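Local coordinates for ribonucleoside-diphosphate reductase subunit beta (Clostridium botulinum, PDB 6ZJK), which probably supplies the diiron-generated radical with which class I ribonucleotide reductase converts ribonucleoside diphosphates to deoxyribonucleotides, at residues 178-183 / 197-202; 204-209 / 270-275. All blocks are in the same frame, centred on the assembly; numbering follows the deposited sequence.

Contact 1. Residues 178-183 / 197-202; sequences AGIYEK and IMANYI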
ATOM      1  N   ALA A 178     -11.741 -13.112 -11.079  1.00 55.06           N
ATOM      2  CA  ALA A 178     -11.248 -11.839 -11.604  1.00 54.34           C
ATOM      3  C   ALA A 178     -12.337 -11.060 -12.329  1.00 52.80           C
ATOM      4  O   ALA A 178     -12.308  -9.825 -12.335  1.00 54.19           O
ATOM      5  CB  ALA A 178     -10.061 -12.078 -12.549  1.00 45.74           C
ATOM      6  N   GLY A 179     -13.299 -11.759 -12.931  1.00 52.42           N
ATOM      7  CA  GLY A 179     -14.338 -11.091 -13.702  1.00 53.46           C
ATOM      8  C   GLY A 179     -15.253 -10.198 -12.883  1.00 56.09           C
ATOM      9  O   GLY A 179     -15.774  -9.204 -13.398  1.00 53.10           O
ATOM     10  N   ILE A 180     -15.482 -10.540 -11.614  1.00 48.72           N
ATOM     11  CA  ILE A 180     -16.338  -9.702 -10.775  1.00 55.45           C
ATOM     12  C   ILE A 180     -15.652  -8.376 -10.493  1.00 56.47           C
ATOM     13  O   ILE A 180     -16.254  -7.305 -10.609  1.00 58.59           O
ATOM     14  CB  ILE A 180     -16.699 -10.433  -9.467  1.00 50.17           C
ATOM     15  CG1 ILE A 180     -17.374 -11.782  -9.773  1.00 53.40           C
ATOM     16  CG2 ILE A 180     -17.561  -9.540  -8.584  1.00 49.46           C
ATOM     17  CD1 ILE A 180     -17.692 -12.592  -8.544  1.00 54.22           C
ATOM     18  N   TYR A 181     -14.383  -8.423 -10.216  1.00 51.82           N
ATOM     19  CA  TYR A 181     -13.674  -7.237  -9.982  1.00 55.78           C
ATOM     20  C   TYR A 181     -13.596  -6.473 -11.271  1.00 61.59           C
ATOM     21  O   TYR A 181     -13.890  -5.320 -11.295  1.00 62.46           O
ATOM     22  CB  TYR A 181     -12.290  -7.554  -9.481  1.00 54.49           C
ATOM     23  CG  TYR A 181     -12.183  -8.057  -8.082  1.00 51.84           C
ATOM     24  CD1 TYR A 181     -13.206  -7.926  -7.201  1.00 49.53           C
ATOM     25  CD2 TYR A 181     -11.049  -8.649  -7.639  1.00 50.91           C
ATOM     26  CE1 TYR A 181     -13.099  -8.379  -5.932  1.00 45.09           C
ATOM     27  CE2 TYR A 181     -10.937  -9.102  -6.352  1.00 50.66           C
ATOM     28  CZ  TYR A 181     -11.984  -8.947  -5.508  1.00 51.86           C
ATOM     29  OH  TYR A 181     -11.901  -9.359  -4.242  1.00 44.79           O
ATOM     30  N   GLU A 182     -13.277  -7.121 -12.376  1.00 58.95           N
ATOM     31  CA  GLU A 182     -13.073  -6.387 -13.623  1.00 60.26           C
ATOM     32  C   GLU A 182     -14.377  -5.789 -14.141  1.00 64.51           C
ATOM     33  O   GLU A 182     -14.357  -4.781 -14.858  1.00 64.69           O
ATOM     34  CB  GLU A 182     -12.422  -7.317 -14.652  1.00 61.77           C
ATOM     35  CG  GLU A 182     -12.101  -6.711 -16.021  1.00 69.70           C
ATOM     36  CD  GLU A 182     -10.750  -6.006 -16.064  1.00 70.90           C
ATOM     37  OE1 GLU A 182     -10.552  -5.175 -16.975  1.00 77.49           O
ATOM     38  OE2 GLU A 182      -9.879  -6.295 -15.210  1.00 67.48           O
ATOM     39  N   LYS A 183     -15.532  -6.286 -13.698  1.00 61.48           N
ATOM     40  CA  LYS A 183     -16.701  -5.579 -14.201  1.00 61.90           C
ATOM     41  C   LYS A 183     -16.858  -4.227 -13.514  1.00 68.02           C
ATOM     42  O   LYS A 183     -17.217  -3.230 -14.152  1.00 67.70           O
ATOM     43  CB  LYS A 183     -17.945  -6.430 -13.954  1.00 64.63           C
ATOM     44  CG  LYS A 183     -19.273  -5.781 -14.299  1.00 66.65           C
ATOM     45  CD  LYS A 183     -20.077  -6.563 -15.307  1.00 77.39           C
ATOM     46  CE  LYS A 183     -21.080  -5.635 -15.965  1.00 78.15           C
ATOM     47  NZ  LYS A 183     -21.424  -6.115 -17.344  1.00 84.03           N
ATOM     48  N   ILE A 197     -17.454  -5.487  -3.343  1.00 44.22           N
ATOM     49  CA  ILE A 197     -17.118  -5.444  -1.960  1.00 41.94           C
ATOM     50  C   ILE A 197     -17.459  -6.762  -1.343  1.00 41.70           C
ATOM     51  O   ILE A 197     -16.744  -7.279  -0.586  1.00 42.89           O
ATOM     52  CB  ILE A 197     -17.866  -4.317  -1.226  1.00 45.36           C
ATOM     53  CG1 ILE A 197     -17.477  -2.952  -1.762  1.00 49.87           C
ATOM     54  CG2 ILE A 197     -17.638  -4.403   0.251  1.00 38.55           C
ATOM     55  CD1 ILE A 197     -16.139  -2.470  -1.381  1.00 50.18           C
ATOM     56  N   MET A 198     -18.575  -7.315  -1.726  1.00 42.78           N
ATOM     57  CA  MET A 198     -19.011  -8.586  -1.210  1.00 45.85           C
ATOM     58  C   MET A 198     -18.083  -9.693  -1.716  1.00 41.35           C
ATOM     59  O   MET A 198     -17.774 -10.573  -1.015  1.00 39.27           O
ATOM     60  CB  MET A 198     -20.502  -8.786  -1.529  1.00 43.09           C
ATOM     61  CG  MET A 198     -21.205  -9.980  -0.958  1.00 47.93           C
ATOM     62  SD  MET A 198     -21.234 -10.260   0.758  1.00 44.81           S
ATOM     63  CE  MET A 198     -21.633 -11.953   0.825  1.00 44.91           C
ATOM     64  N   ALA A 199     -17.602  -9.571  -2.934  1.00 42.82           N
ATOM     65  CA  ALA A 199     -16.655 -10.526  -3.496  1.00 39.79           C
ATOM     66  C   ALA A 199     -15.396 -10.611  -2.663  1.00 44.71           C
ATOM     67  O   ALA A 199     -14.946 -11.664  -2.335  1.00 42.95           O
ATOM     68  CB  ALA A 199     -16.322 -10.143  -4.880  1.00 43.62           C
ATOM     69  N   ASN A 200     -14.840  -9.468  -2.314  1.00 41.30           N
ATOM     70  CA  ASN A 200     -13.712  -9.411  -1.456  1.00 36.53           C
ATOM     71  C   ASN A 200     -13.933 -10.129  -0.179  1.00 39.03           C
ATOM     72  O   ASN A 200     -13.106 -10.831   0.249  1.00 40.74           O
ATOM     73  CB  ASN A 200     -13.502  -7.982  -1.057  1.00 44.83           C
ATOM     74  CG  ASN A 200     -12.326  -7.372  -1.685  1.00 52.49           C
ATOM     75  OD1 ASN A 200     -11.239  -7.624  -1.294  1.00 58.72           O
ATOM     76  ND2 ASN A 200     -12.551  -6.550  -2.663  1.00 51.24           N
ATOM     77  N   TYR A 201     -15.058  -9.870   0.475  1.00 40.39           N
ATOM     78  CA  TYR A 201     -15.405 -10.481   1.746  1.00 40.44           C
ATOM     79  C   TYR A 201     -15.436 -11.995   1.619  1.00 39.23           C
ATOM     80  O   TYR A 201     -14.905 -12.682   2.406  1.00 38.43           O
ATOM     81  CB  TYR A 201     -16.723  -9.885   2.292  1.00 41.46           C
ATOM     82  CG  TYR A 201     -17.173 -10.366   3.632  1.00 43.78           C
ATOM     83  CD1 TYR A 201     -16.373 -10.284   4.699  1.00 41.88           C
ATOM     84  CD2 TYR A 201     -18.428 -10.892   3.815  1.00 46.21           C
ATOM     85  CE1 TYR A 201     -16.765 -10.753   5.900  1.00 45.67           C
ATOM     86  CE2 TYR A 201     -18.834 -11.342   5.027  1.00 39.93           C
ATOM     87  CZ  TYR A 201     -17.999 -11.257   6.063  1.00 44.31           C
ATOM     88  OH  TYR A 201     -18.306 -11.689   7.254  1.00 36.56           O
ATOM     89  N   ILE A 202     -16.029 -12.488   0.565  1.00 38.54           N
ATOM     90  CA  ILE A 202     -16.075 -13.914   0.317  1.00 42.45           C
ATOM     91  C   ILE A 202     -14.678 -14.492   0.134  1.00 39.53           C
ATOM     92  O   ILE A 202     -14.331 -15.410   0.780  1.00 39.60           O
ATOM     93  CB  ILE A 202     -16.938 -14.225  -0.886  1.00 42.78           C
ATOM     94  CG1 ILE A 202     -18.391 -14.025  -0.533  1.00 40.64           C
ATOM     95  CG2 ILE A 202     -16.703 -15.635  -1.343  1.00 39.87           C
ATOM     96  CD1 ILE A 202     -19.277 -13.846  -1.707  1.00 40.25           C
TER
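Ile180 and Tyr181 meet Ala199 and Asn200 where helices 168-186 and 190-220, successive in the chain, pack almost antiparallel in the all-helical R2 fold of ribonucleotide reductase. The axes of the two segments stay 10.0 Å apart and cross at -152°, and Ile180 and Tyr181 make the contact from the first helix. Ile180 points toward the partner helix, and its CG2 branch lies 4.0 Å from CB of Ala199. One residue on, Tyr181 spans the gap with its ring: CG is anti to the carbonyl carbon (chi1 -73°), and ring atom CE1 comes within 3.8 Å of Ala199 CB, so the alanine methyl touches both residues of the opposing helix. The Tyr181 and Asn200 side chains cross at about a right angle, with ring and amide planes 33° apart, and Tyr181 OH stops 3.3 Å from Asn200 CG. No hydrogen bond joins this pair. Instead, Gln110 of helix 90-118 serves both, its OE1 bonding to the tyrosine hydroxyl and its NE2 to Asn200 OD1, while Asn200 ND2 makes a weak hydrogen bond to Ala196 O. Beside Tyr181, Glu182 OE2 accepts a hydrogen bond from Ile28 N of the second subunit.

Contact 2. Residues 204-209 / 270-275; sequences EGIYFY and QMMRMG. With FE (Fe (III) ion), chain G.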
ATOM      1  N   GLU A 204     -11.727 -13.534   1.139  1.00 42.68           N
ATOM      2  CA  GLU A 204     -10.981 -13.595   2.358  1.00 39.38           C
ATOM      3  C   GLU A 204     -11.530 -14.459   3.443  1.00 42.03           C
ATOM      4  O   GLU A 204     -10.806 -15.050   4.154  1.00 41.31           O
ATOM      5  CB  GLU A 204     -10.889 -12.189   2.874  1.00 44.44           C
ATOM      6  CG  GLU A 204     -10.335 -11.279   1.803  1.00 50.37           C
ATOM      7  CD  GLU A 204      -9.582 -10.087   2.302  1.00 45.22           C
ATOM      8  OE1 GLU A 204     -10.223  -9.279   2.924  1.00 46.20           O
ATOM      9  OE2 GLU A 204      -8.381  -9.972   2.038  1.00 42.88           O
ATOM     10  N   GLY A 205     -12.835 -14.482   3.589  1.00 39.72           N
ATOM     11  CA  GLY A 205     -13.448 -15.255   4.648  1.00 37.16           C
ATOM     12  C   GLY A 205     -13.769 -16.683   4.290  1.00 40.51           C
ATOM     13  O   GLY A 205     -14.130 -17.462   5.178  1.00 38.73           O
ATOM     14  N   ILE A 206     -13.654 -17.053   3.010  1.00 34.84           N
ATOM     15  CA  ILE A 206     -13.997 -18.411   2.581  1.00 36.54           C
ATOM     16  C   ILE A 206     -12.835 -19.075   1.833  1.00 40.60           C
ATOM     17  O   ILE A 206     -12.356 -20.136   2.249  1.00 35.36           O
ATOM     18  CB  ILE A 206     -15.263 -18.412   1.715  1.00 33.53           C
ATOM     19  CG1 ILE A 206     -16.452 -17.830   2.508  1.00 38.77           C
ATOM     20  CG2 ILE A 206     -15.587 -19.847   1.237  1.00 40.00           C
ATOM     21  CD1 ILE A 206     -16.822 -18.631   3.751  1.00 36.15           C
ATOM     22  N   TYR A 207     -12.365 -18.457   0.738  1.00 36.71           N
ATOM     23  CA  TYR A 207     -11.370 -19.131  -0.104  1.00 39.37           C
ATOM     24  C   TYR A 207     -10.064 -19.332   0.654  1.00 43.23           C
ATOM     25  O   TYR A 207      -9.503 -20.429   0.643  1.00 41.15           O
ATOM     26  CB  TYR A 207     -11.115 -18.353  -1.406  1.00 44.86           C
ATOM     27  CG  TYR A 207     -12.350 -18.102  -2.259  1.00 43.68           C
ATOM     28  CD1 TYR A 207     -13.470 -18.918  -2.162  1.00 45.00           C
ATOM     29  CD2 TYR A 207     -12.400 -17.028  -3.145  1.00 42.94           C
ATOM     30  CE1 TYR A 207     -14.604 -18.678  -2.933  1.00 42.89           C
ATOM     31  CE2 TYR A 207     -13.530 -16.782  -3.920  1.00 44.80           C
ATOM     32  CZ  TYR A 207     -14.629 -17.608  -3.806  1.00 47.14           C
ATOM     33  OH  TYR A 207     -15.759 -17.382  -4.567  1.00 45.09           O
ATOM     34  N   PHE A 208      -9.667 -18.332   1.401  1.00 39.76           N
ATOM     35  CA  PHE A 208      -8.459 -18.436   2.109  1.00 43.23           C
ATOM     36  C   PHE A 208      -8.525 -19.414   3.241  1.00 40.45           C
ATOM     37  O   PHE A 208      -7.586 -20.071   3.489  1.00 42.29           O
ATOM     38  CB  PHE A 208      -7.898 -17.067   2.525  1.00 36.09           C
ATOM     39  CG  PHE A 208      -6.801 -16.588   1.655  1.00 45.76           C
ATOM     40  CD1 PHE A 208      -5.534 -17.029   1.820  1.00 41.99           C
ATOM     41  CD2 PHE A 208      -7.052 -15.752   0.660  1.00 47.29           C
ATOM     42  CE1 PHE A 208      -4.552 -16.613   0.986  1.00 46.11           C
ATOM     43  CE2 PHE A 208      -6.083 -15.344  -0.189  1.00 40.62           C
ATOM     44  CZ  PHE A 208      -4.836 -15.780  -0.017  1.00 41.40           C
ATOM     45  N   TYR A 209      -9.644 -19.475   3.932  1.00 41.06           N
ATOM     46  CA  TYR A 209      -9.832 -20.377   5.063  1.00 44.35           C
ATOM     47  C   TYR A 209      -9.784 -21.819   4.610  1.00 38.24           C
ATOM     48  O   TYR A 209      -9.291 -22.632   5.270  1.00 41.63           O
ATOM     49  CB  TYR A 209     -11.066 -19.999   5.894  1.00 37.87           C
ATOM     50  CG  TYR A 209     -10.748 -18.926   6.880  1.00 37.88           C
ATOM     51  CD1 TYR A 209     -10.679 -17.637   6.501  1.00 36.91           C
ATOM     52  CD2 TYR A 209     -10.474 -19.219   8.166  1.00 43.85           C
ATOM     53  CE1 TYR A 209     -10.355 -16.648   7.381  1.00 41.38           C
ATOM     54  CE2 TYR A 209     -10.153 -18.243   9.061  1.00 42.72           C
ATOM     55  CZ  TYR A 209     -10.089 -16.957   8.640  1.00 45.09           C
ATOM     56  OH  TYR A 209      -9.767 -16.005   9.506  1.00 47.34           O
ATOM     57  N   GLN A 270     -26.707 -15.069  -2.296  1.00 49.75           N
ATOM     58  CA  GLN A 270     -26.483 -15.981  -3.381  1.00 50.92           C
ATOM     59  C   GLN A 270     -25.047 -16.004  -3.853  1.00 54.63           C
ATOM     60  O   GLN A 270     -24.593 -16.995  -4.355  1.00 51.72           O
ATOM     61  CB  GLN A 270     -27.370 -15.672  -4.553  1.00 52.61           C
ATOM     62  CG  GLN A 270     -28.815 -16.010  -4.306  1.00 53.93           C
ATOM     63  CD  GLN A 270     -29.057 -17.430  -3.880  1.00 62.49           C
ATOM     64  OE1 GLN A 270     -28.804 -18.334  -4.619  1.00 56.79           O
ATOM     65  NE2 GLN A 270     -29.597 -17.613  -2.701  1.00 55.26           N
ATOM     66  N   MET A 271     -24.329 -14.905  -3.663  1.00 48.63           N
ATOM     67  CA  MET A 271     -22.942 -14.798  -4.014  1.00 46.22           C
ATOM     68  C   MET A 271     -22.220 -15.690  -3.081  1.00 46.19           C
ATOM     69  O   MET A 271     -21.370 -16.391  -3.474  1.00 49.89           O
ATOM     70  CB  MET A 271     -22.443 -13.369  -3.856  1.00 49.03           C
ATOM     71  CG  MET A 271     -22.919 -12.409  -4.917  1.00 48.64           C
ATOM     72  SD  MET A 271     -22.091 -10.833  -4.985  1.00 50.80           S
ATOM     73  CE  MET A 271     -20.434 -11.320  -5.253  1.00 45.65           C
ATOM     74  N   MET A 272     -22.554 -15.666  -1.830  1.00 44.77           N
ATOM     75  CA  MET A 272     -21.935 -16.526  -0.903  1.00 46.85           C
ATOM     76  C   MET A 272     -22.242 -18.004  -1.203  1.00 52.33           C
ATOM     77  O   MET A 272     -21.412 -18.824  -1.010  1.00 48.94           O
ATOM     78  CB  MET A 272     -22.390 -16.132   0.455  1.00 38.13           C
ATOM     79  CG  MET A 272     -21.906 -16.943   1.585  1.00 42.02           C
ATOM     80  SD  MET A 272     -20.160 -16.925   1.891  1.00 44.81           S
ATOM     81  CE  MET A 272     -19.889 -15.523   2.911  1.00 40.78           C
ATOM     82  N   ARG A 273     -23.463 -18.314  -1.632  1.00 46.88           N
ATOM     83  CA  ARG A 273     -23.861 -19.665  -1.978  1.00 49.51           C
ATOM     84  C   ARG A 273     -22.986 -20.196  -3.098  1.00 50.51           C
ATOM     85  O   ARG A 273     -22.491 -21.247  -3.008  1.00 48.58           O
ATOM     86  CB  ARG A 273     -25.336 -19.740  -2.360  1.00 49.68           C
ATOM     87  CG  ARG A 273     -25.884 -21.157  -2.455  1.00 58.30           C
ATOM     88  CD  ARG A 273     -27.257 -21.272  -3.052  1.00 58.39           C
ATOM     89  NE  ARG A 273     -27.266 -20.696  -4.378  1.00 64.84           N
ATOM     90  CZ  ARG A 273     -26.996 -21.379  -5.467  1.00 71.21           C
ATOM     91  NH1 ARG A 273     -26.749 -22.659  -5.360  1.00 74.68           N
ATOM     92  NH2 ARG A 273     -26.972 -20.807  -6.653  1.00 74.62           N
ATOM     93  N   MET A 274     -22.818 -19.422  -4.143  1.00 53.25           N
ATOM     94  CA  MET A 274     -22.012 -19.943  -5.204  1.00 59.94           C
ATOM     95  C   MET A 274     -20.571 -20.035  -4.800  1.00 53.77           C
ATOM     96  O   MET A 274     -19.949 -21.034  -4.968  1.00 54.48           O
ATOM     97  CB  MET A 274     -22.067 -19.013  -6.372  1.00 57.32           C
ATOM     98  CG  MET A 274     -23.378 -18.921  -7.092  1.00 69.62           C
ATOM     99  SD  MET A 274     -23.748 -20.340  -8.128  1.00104.10           S
ATOM    100  CE  MET A 274     -25.359 -19.873  -8.717  1.00 79.44           C
ATOM    101  N   GLY A 275     -20.024 -19.130  -4.029  1.00 47.70           N
ATOM    102  CA  GLY A 275     -18.686 -19.230  -3.549  1.00 47.27           C
ATOM    103  C   GLY A 275     -18.476 -20.447  -2.735  1.00 49.66           C
ATOM    104  O   GLY A 275     -17.481 -21.050  -2.875  1.00 45.27           O
TER
HETATM  105 FE    FE G 403      -6.450 -10.600   2.717  1.00 43.13          FE
HETATM  106  O   HOH W   1      -4.903 -11.594   3.850  0.70 38.53           O
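With CG1 anti to the carbonyl carbon (chi1 -60°), Ile206 sends that branch toward helix 262-287, where Met272, its CG anti to the backbone N (chi1 177°) and its chain bent at the next two torsions, brings its sulfur across the isoleucine at a slant. Ile206 CG1 lies 3.9 Å from Met272 SD, and Ile206 CD1 is 4.2 Å from the same sulfur, so the sulfur rests nearest the methylene CG1, with the terminal methyl slightly farther off. Next to this apolar pair, Tyr207 reaches Gly275, which has no side chain: the hydroxyl OH of Tyr207 comes within 3.6 Å of Gly275 CA. Gly275 O lies in the plane of the tyrosine ring at its edge, 3.7 Å from Tyr207 CE1. No hydrogen bond joins the two segments. A wider pi-type turn at 204-207 carries both contacting residues of the first helix. At the start of that turn Glu204 is directed elsewhere, its extended chain placing OE2 2.1 Å from an iron(III) ion whose other ligands include Glu137, Glu238, His241 and a water. The buried contact thus joins the metal-bearing helix 190-220 to helix 262-287, while Arg310 of helix 296-313 packs on both Ile206 and Met272, and Leu106 of helix 90-118 touches Tyr207.

Contacts 1 and 2 follow each other along helix 190-220, their centres about 11 Å apart; the shared helix packs on helix 168-186 in contact 1 and on helix 262-287 in contact 2. Ile202 connects them directly: its CD1 packs 3.7 Å from Met271 C, and its CG2 lies 3.8 Å from Tyr207 CZ. In contact 1 the side chain of Asn200 is about 7 Å from an iron ion. Segment 204-209 carries the ligand Glu204, but the packing residues of contact 2 lie off the metal. Gln110, already bound to contact 1, makes a weak hydrogen bond from NE2 to Glu204 OE2. It thus lies in the second shell, where Tyr181 and Asn200 would help to position it.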